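Local coordinates for protein MgGH51 (Meripilus giganteus, PDB 6ZPV) that hydrolyses terminal non-reducing alpha-L-arabinofuranosyl residues, probably from arabinose-containing polysaccharides, as a fungal GH51 glycosidase, at residues 477-489 and 493-505. Numbering follows the deposited sequence.
Sequences ASYAPLLQHVNST and PDLVSYDAGSVIK. With NAG (2-acetamido-2-deoxy-beta-D-glucopyranose), chain C.
Tyr498 sets its ring between its own backbone N and carbonyl carbon (chi1 48°), which lays it over the backbone of Gln484 and His485, while His485 swings its imidazole opposite its backbone N (chi1 -163°) to meet it. The two belong to parallel strands 483-485 and 496-498 of a small mixed three-stranded sheet, reached from strand 474-479, the last of the (beta/alpha)8 barrel, through a short loop with cis-Pro481. The tyrosine edge points at the imidazole face in an offset edge-to-face pair, planes at 71°. A long phenol suits this place: His485 CA packs on its face, its rim meets the imidazole, and OH bonds to His27 O. Val496 N donates to Leu482 O at 2.9 Å and Tyr498 N to Gln484 O; Gln484 N returns a weak bond to Val496 O, and Val486 N a nearly straight one to Tyr498 O. On the other face, extended Gln484 uses both ends of its amide: OE1 accepts from Ser497 OG at 2.7 Å, a serine being short enough to fit, and NE2 donates in its own plane to Thr489 OG1. Nearer the barrel, Leu495 uses one methyl of its branched tip, CD1, to sit over the centre of the Tyr479 ring, 3.7 Å from the centroid. Past the strand, a type I turn from His485 to Ser488 presents Asn487, whose amide nitrogen ND2 carries the N-linked sugar at NAG C1, while OD1 accepts from a water that in turn accepts from Ala500 N.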
loop_
_atom_site.group_PDB
_atom_site.type_symbol
_atom_site.label_atom_id
_atom_site.label_comp_id
_atom_site.label_asym_id
_atom_site.label_seq_id
_atom_site.Cartn_x
_atom_site.Cartn_y
_atom_site.Cartn_z
ATOM N N ALA A 477 -8.328 7.600 -9.925
ATOM C CA ALA A 477 -9.143 7.423 -8.718
ATOM C C ALA A 477 -8.635 6.212 -7.960
ATOM O O ALA A 477 -8.445 5.144 -8.555
ATOM C CB ALA A 477 -10.577 7.267 -9.096
ATOM N N SER A 478 -8.503 6.356 -6.630
ATOM C CA SER A 478 -8.046 5.266 -5.763
ATOM C C SER A 478 -8.769 5.286 -4.423
ATOM O O SER A 478 -8.856 6.326 -3.739
ATOM C CB SER A 478 -6.516 5.358 -5.550
ATOM O OG SER A 478 -6.051 6.678 -5.329
ATOM N N TYR A 479 -9.233 4.106 -4.021
ATOM C CA TYR A 479 -9.772 3.864 -2.666
ATOM C C TYR A 479 -8.660 4.042 -1.623
ATOM O O TYR A 479 -7.488 3.771 -1.923
ATOM C CB TYR A 479 -10.317 2.422 -2.612
ATOM C CG TYR A 479 -11.044 2.000 -1.355
ATOM C CD1 TYR A 479 -10.398 1.636 -0.198
ATOM C CD2 TYR A 479 -12.437 1.954 -1.359
ATOM C CE1 TYR A 479 -11.066 1.225 0.946
ATOM C CE2 TYR A 479 -13.110 1.513 -0.230
ATOM C CZ TYR A 479 -12.447 1.145 0.925
ATOM O OH TYR A 479 -13.087 0.718 2.077
ATOM N N ALA A 480 -9.022 4.413 -0.404
ATOM C CA ALA A 480 -8.004 4.404 0.658
ATOM C C ALA A 480 -8.603 4.102 2.000
ATOM O O ALA A 480 -9.755 4.522 2.257
ATOM C CB ALA A 480 -7.260 5.713 0.709
ATOM N N PRO A 481 -7.842 3.488 2.930
ATOM C CA PRO A 481 -6.552 2.854 2.687
ATOM C C PRO A 481 -6.685 1.540 1.900
ATOM O O PRO A 481 -7.724 0.865 1.882
ATOM C CB PRO A 481 -6.006 2.535 4.108
ATOM C CG PRO A 481 -6.812 3.425 4.997
ATOM C CD PRO A 481 -8.185 3.525 4.351
ATOM N N LEU A 482 -5.547 1.137 1.306
ATOM C CA LEU A 482 -5.419 -0.082 0.515
ATOM C C LEU A 482 -5.369 -1.323 1.385
ATOM O O LEU A 482 -5.996 -2.327 1.003
ATOM C CB LEU A 482 -4.175 0.064 -0.328
ATOM C CG LEU A 482 -3.889 -1.058 -1.326
ATOM C CD1 LEU A 482 -5.003 -1.218 -2.336
ATOM C CD2 LEU A 482 -2.571 -0.816 -2.009
ATOM N N LEU A 483 -4.569 -1.284 2.458
ATOM C CA LEU A 483 -4.161 -2.506 3.144
ATOM C C LEU A 483 -4.364 -2.402 4.642
ATOM O O LEU A 483 -4.197 -1.315 5.247
ATOM C CB LEU A 483 -2.689 -2.811 2.837
ATOM C CG LEU A 483 -2.433 -3.407 1.460
ATOM C CD1 LEU A 483 -0.994 -3.411 1.085
ATOM C CD2 LEU A 483 -2.969 -4.819 1.377
ATOM N N GLN A 484 -4.588 -3.552 5.264
ATOM C CA GLN A 484 -4.803 -3.657 6.716
ATOM C C GLN A 484 -4.280 -4.963 7.296
ATOM O O GLN A 484 -4.811 -6.042 6.967
ATOM C CB GLN A 484 -6.282 -3.565 7.036
ATOM C CG GLN A 484 -6.649 -3.805 8.486
ATOM C CD GLN A 484 -8.133 -4.072 8.710
ATOM O OE1 GLN A 484 -8.879 -4.363 7.799
ATOM N NE2 GLN A 484 -8.524 -4.002 9.969
ATOM N N HIS A 485 -3.350 -4.867 8.245
ATOM C CA HIS A 485 -2.994 -6.015 9.099
ATOM C C HIS A 485 -4.057 -6.087 10.169
ATOM O O HIS A 485 -4.227 -5.165 10.976
ATOM C CB HIS A 485 -1.603 -5.825 9.735
ATOM C CG HIS A 485 -1.070 -7.088 10.244
ATOM N ND1 HIS A 485 -1.781 -7.912 11.127
ATOM C CD2 HIS A 485 0.078 -7.738 9.909
ATOM C CE1 HIS A 485 -1.019 -8.970 11.309
ATOM N NE2 HIS A 485 0.128 -8.911 10.596
ATOM N N VAL A 486 -4.830 -7.174 10.192
ATOM C CA VAL A 486 -5.948 -7.279 11.143
ATOM C C VAL A 486 -5.493 -7.326 12.587
ATOM O O VAL A 486 -6.319 -7.109 13.467
ATOM C CB VAL A 486 -6.871 -8.435 10.810
ATOM C CG1 VAL A 486 -7.497 -8.255 9.462
ATOM C CG2 VAL A 486 -6.172 -9.798 10.976
ATOM N N ASN A 487 -4.221 -7.547 12.853
ATOM C CA ASN A 487 -3.724 -7.525 14.230
ATOM C C ASN A 487 -3.138 -6.194 14.628
ATOM O O ASN A 487 -2.718 -6.042 15.805
ATOM C CB ASN A 487 -2.717 -8.646 14.490
ATOM C CG ASN A 487 -3.281 -10.009 14.210
ATOM O OD1 ASN A 487 -2.879 -10.711 13.292
ATOM N ND2 ASN A 487 -4.272 -10.400 15.017
ATOM N N SER A 488 -3.069 -5.198 13.747
ATOM C CA SER A 488 -2.558 -3.863 14.096
ATOM C C SER A 488 -3.148 -2.831 13.146
ATOM O O SER A 488 -2.579 -2.494 12.123
ATOM C CB SER A 488 -1.061 -3.826 14.070
ATOM O OG SER A 488 -0.602 -2.514 14.449
ATOM N N THR A 489 -4.332 -2.355 13.542
ATOM C CA THR A 489 -5.172 -1.459 12.753
ATOM C C THR A 489 -5.315 -0.072 13.377
ATOM O O THR A 489 -5.653 0.010 14.573
ATOM C CB THR A 489 -6.544 -2.108 12.578
ATOM O OG1 THR A 489 -6.404 -3.310 11.792
ATOM C CG2 THR A 489 -7.505 -1.179 11.883
ATOM N N PRO A 493 -12.725 1.412 7.209
ATOM C CA PRO A 493 -12.451 0.148 6.536
ATOM C C PRO A 493 -11.286 0.271 5.538
ATOM O O PRO A 493 -10.890 1.361 5.150
ATOM C CB PRO A 493 -13.771 -0.103 5.791
ATOM C CG PRO A 493 -14.217 1.265 5.384
ATOM C CD PRO A 493 -13.810 2.138 6.566
ATOM N N ASP A 494 -10.752 -0.881 5.157
ATOM C CA ASP A 494 -9.603 -0.989 4.251
ATOM C C ASP A 494 -9.888 -1.929 3.091
ATOM O O ASP A 494 -10.697 -2.859 3.254
ATOM C CB ASP A 494 -8.388 -1.443 5.067
ATOM C CG ASP A 494 -8.140 -0.542 6.241
ATOM O OD1 ASP A 494 -7.709 0.592 6.055
ATOM O OD2 ASP A 494 -8.477 -1.013 7.423
ATOM N N LEU A 495 -9.214 -1.728 1.963
ATOM C CA LEU A 495 -9.568 -2.503 0.770
ATOM C C LEU A 495 -9.218 -4.004 0.851
ATOM O O LEU A 495 -10.019 -4.832 0.407
ATOM C CB LEU A 495 -8.924 -1.870 -0.490
ATOM C CG LEU A 495 -9.604 -2.263 -1.781
ATOM C CD1 LEU A 495 -10.972 -1.610 -1.905
ATOM C CD2 LEU A 495 -8.755 -1.872 -2.980
ATOM N N VAL A 496 -8.037 -4.290 1.350
ATOM C CA VAL A 496 -7.524 -5.664 1.451
ATOM C C VAL A 496 -6.960 -5.850 2.841
ATOM O O VAL A 496 -6.149 -5.031 3.283
ATOM C CB VAL A 496 -6.459 -5.894 0.364
ATOM C CG1 VAL A 496 -5.807 -7.283 0.515
ATOM C CG2 VAL A 496 -7.048 -5.734 -1.032
ATOM N N SER A 497 -7.357 -6.941 3.516
ATOM C CA SER A 497 -6.889 -7.212 4.869
ATOM C C SER A 497 -6.091 -8.498 4.888
ATOM O O SER A 497 -6.189 -9.293 3.956
ATOM C CB SER A 497 -8.076 -7.252 5.841
ATOM O OG SER A 497 -8.855 -6.067 5.745
ATOM N N TYR A 498 -5.328 -8.722 5.948
ATOM C CA TYR A 498 -4.526 -9.955 6.035
ATOM C C TYR A 498 -4.063 -10.130 7.461
ATOM O O TYR A 498 -4.033 -9.196 8.266
ATOM C CB TYR A 498 -3.294 -9.898 5.094
ATOM C CG TYR A 498 -2.526 -8.604 5.230
ATOM C CD1 TYR A 498 -1.523 -8.433 6.166
ATOM C CD2 TYR A 498 -2.899 -7.493 4.489
ATOM C CE1 TYR A 498 -0.895 -7.209 6.339
ATOM C CE2 TYR A 498 -2.310 -6.266 4.703
ATOM C CZ TYR A 498 -1.313 -6.109 5.616
ATOM O OH TYR A 498 -0.774 -4.859 5.795
ATOM N N ASP A 499 -3.682 -11.363 7.765
ATOM C CA ASP A 499 -2.854 -11.638 8.951
ATOM C C ASP A 499 -1.508 -12.195 8.455
ATOM O O ASP A 499 -1.150 -12.015 7.280
ATOM C CB ASP A 499 -3.582 -12.583 9.923
ATOM C CG ASP A 499 -3.768 -13.978 9.427
ATOM O OD1 ASP A 499 -3.344 -14.329 8.305
ATOM O OD2 ASP A 499 -4.335 -14.751 10.214
ATOM N N ALA A 500 -0.737 -12.824 9.339
ATOM C CA ALA A 500 0.585 -13.323 8.905
ATOM C C ALA A 500 0.492 -14.401 7.831
ATOM O O ALA A 500 1.511 -14.688 7.240
ATOM C CB ALA A 500 1.351 -13.821 10.130
ATOM N N GLY A 501 -0.670 -15.027 7.656
ATOM C CA GLY A 501 -0.766 -16.162 6.737
ATOM C C GLY A 501 -1.680 -16.068 5.547
ATOM O O GLY A 501 -1.536 -16.862 4.642
ATOM N N SER A 502 -2.665 -15.161 5.563
ATOM C CA SER A 502 -3.729 -15.172 4.569
ATOM C C SER A 502 -4.243 -13.778 4.313
ATOM O O SER A 502 -4.077 -12.884 5.121
ATOM C CB SER A 502 -4.810 -16.102 4.833
ATOM O OG SER A 502 -5.461 -15.642 5.949
ATOM N N VAL A 503 -4.922 -13.641 3.172
ATOM C CA VAL A 503 -5.451 -12.373 2.675
ATOM C C VAL A 503 -7.002 -12.462 2.597
ATOM O O VAL A 503 -7.541 -13.525 2.300
ATOM C CB VAL A 503 -4.869 -12.036 1.313
ATOM C CG1 VAL A 503 -5.520 -10.896 0.612
ATOM C CG2 VAL A 503 -3.373 -11.836 1.372
ATOM N N ILE A 504 -7.649 -11.346 2.871
ATOM C CA ILE A 504 -9.100 -11.169 2.802
ATOM C C ILE A 504 -9.375 -10.085 1.766
ATOM O O ILE A 504 -8.976 -8.915 1.972
ATOM C CB ILE A 504 -9.668 -10.763 4.180
ATOM C CG1 ILE A 504 -9.373 -11.809 5.246
ATOM C CG2 ILE A 504 -11.172 -10.603 4.075
ATOM C CD1 ILE A 504 -8.860 -11.323 6.447
ATOM N N LYS A 505 -10.077 -10.436 0.708
ATOM C CA LYS A 505 -10.455 -9.493 -0.352
ATOM C C LYS A 505 -11.841 -8.967 -0.000
ATOM O O LYS A 505 -12.808 -9.714 0.058
ATOM C CB LYS A 505 -10.472 -10.229 -1.701
ATOM C CG LYS A 505 -9.111 -10.733 -2.140
ATOM C CD LYS A 505 -9.092 -11.645 -3.261
ATOM C CE LYS A 505 -7.737 -12.368 -3.277
ATOM N NZ LYS A 505 -7.603 -13.238 -4.460
HETATM C C1 NAG C . -4.892 -11.668 14.853
HETATM C C2 NAG C . -4.887 -12.454 16.189
HETATM C C3 NAG C . -5.756 -13.705 16.124
HETATM C C4 NAG C . -7.145 -13.377 15.540
HETATM C C5 NAG C . -6.952 -12.689 14.247
HETATM C C6 NAG C . -8.260 -12.361 13.462
HETATM C C7 NAG C . -2.940 -12.188 17.645
HETATM C C8 NAG C . -1.545 -12.680 17.843
HETATM N N2 NAG C . -3.495 -12.749 16.576
HETATM O O3 NAG C . -5.878 -14.251 17.442
HETATM O O4 NAG C . -7.810 -14.659 15.390
HETATM O O5 NAG C . -6.235 -11.469 14.470
HETATM O O6 NAG C . -9.031 -11.555 14.320
HETATM O O7 NAG C . -3.475 -11.427 18.438
HETATM O O HOH W 1 -11.430 4.039 4.557
HETATM O O HOH W 2 -11.217 -2.997 7.072
HETATM O O HOH W 3 -1.236 -12.693 12.237
#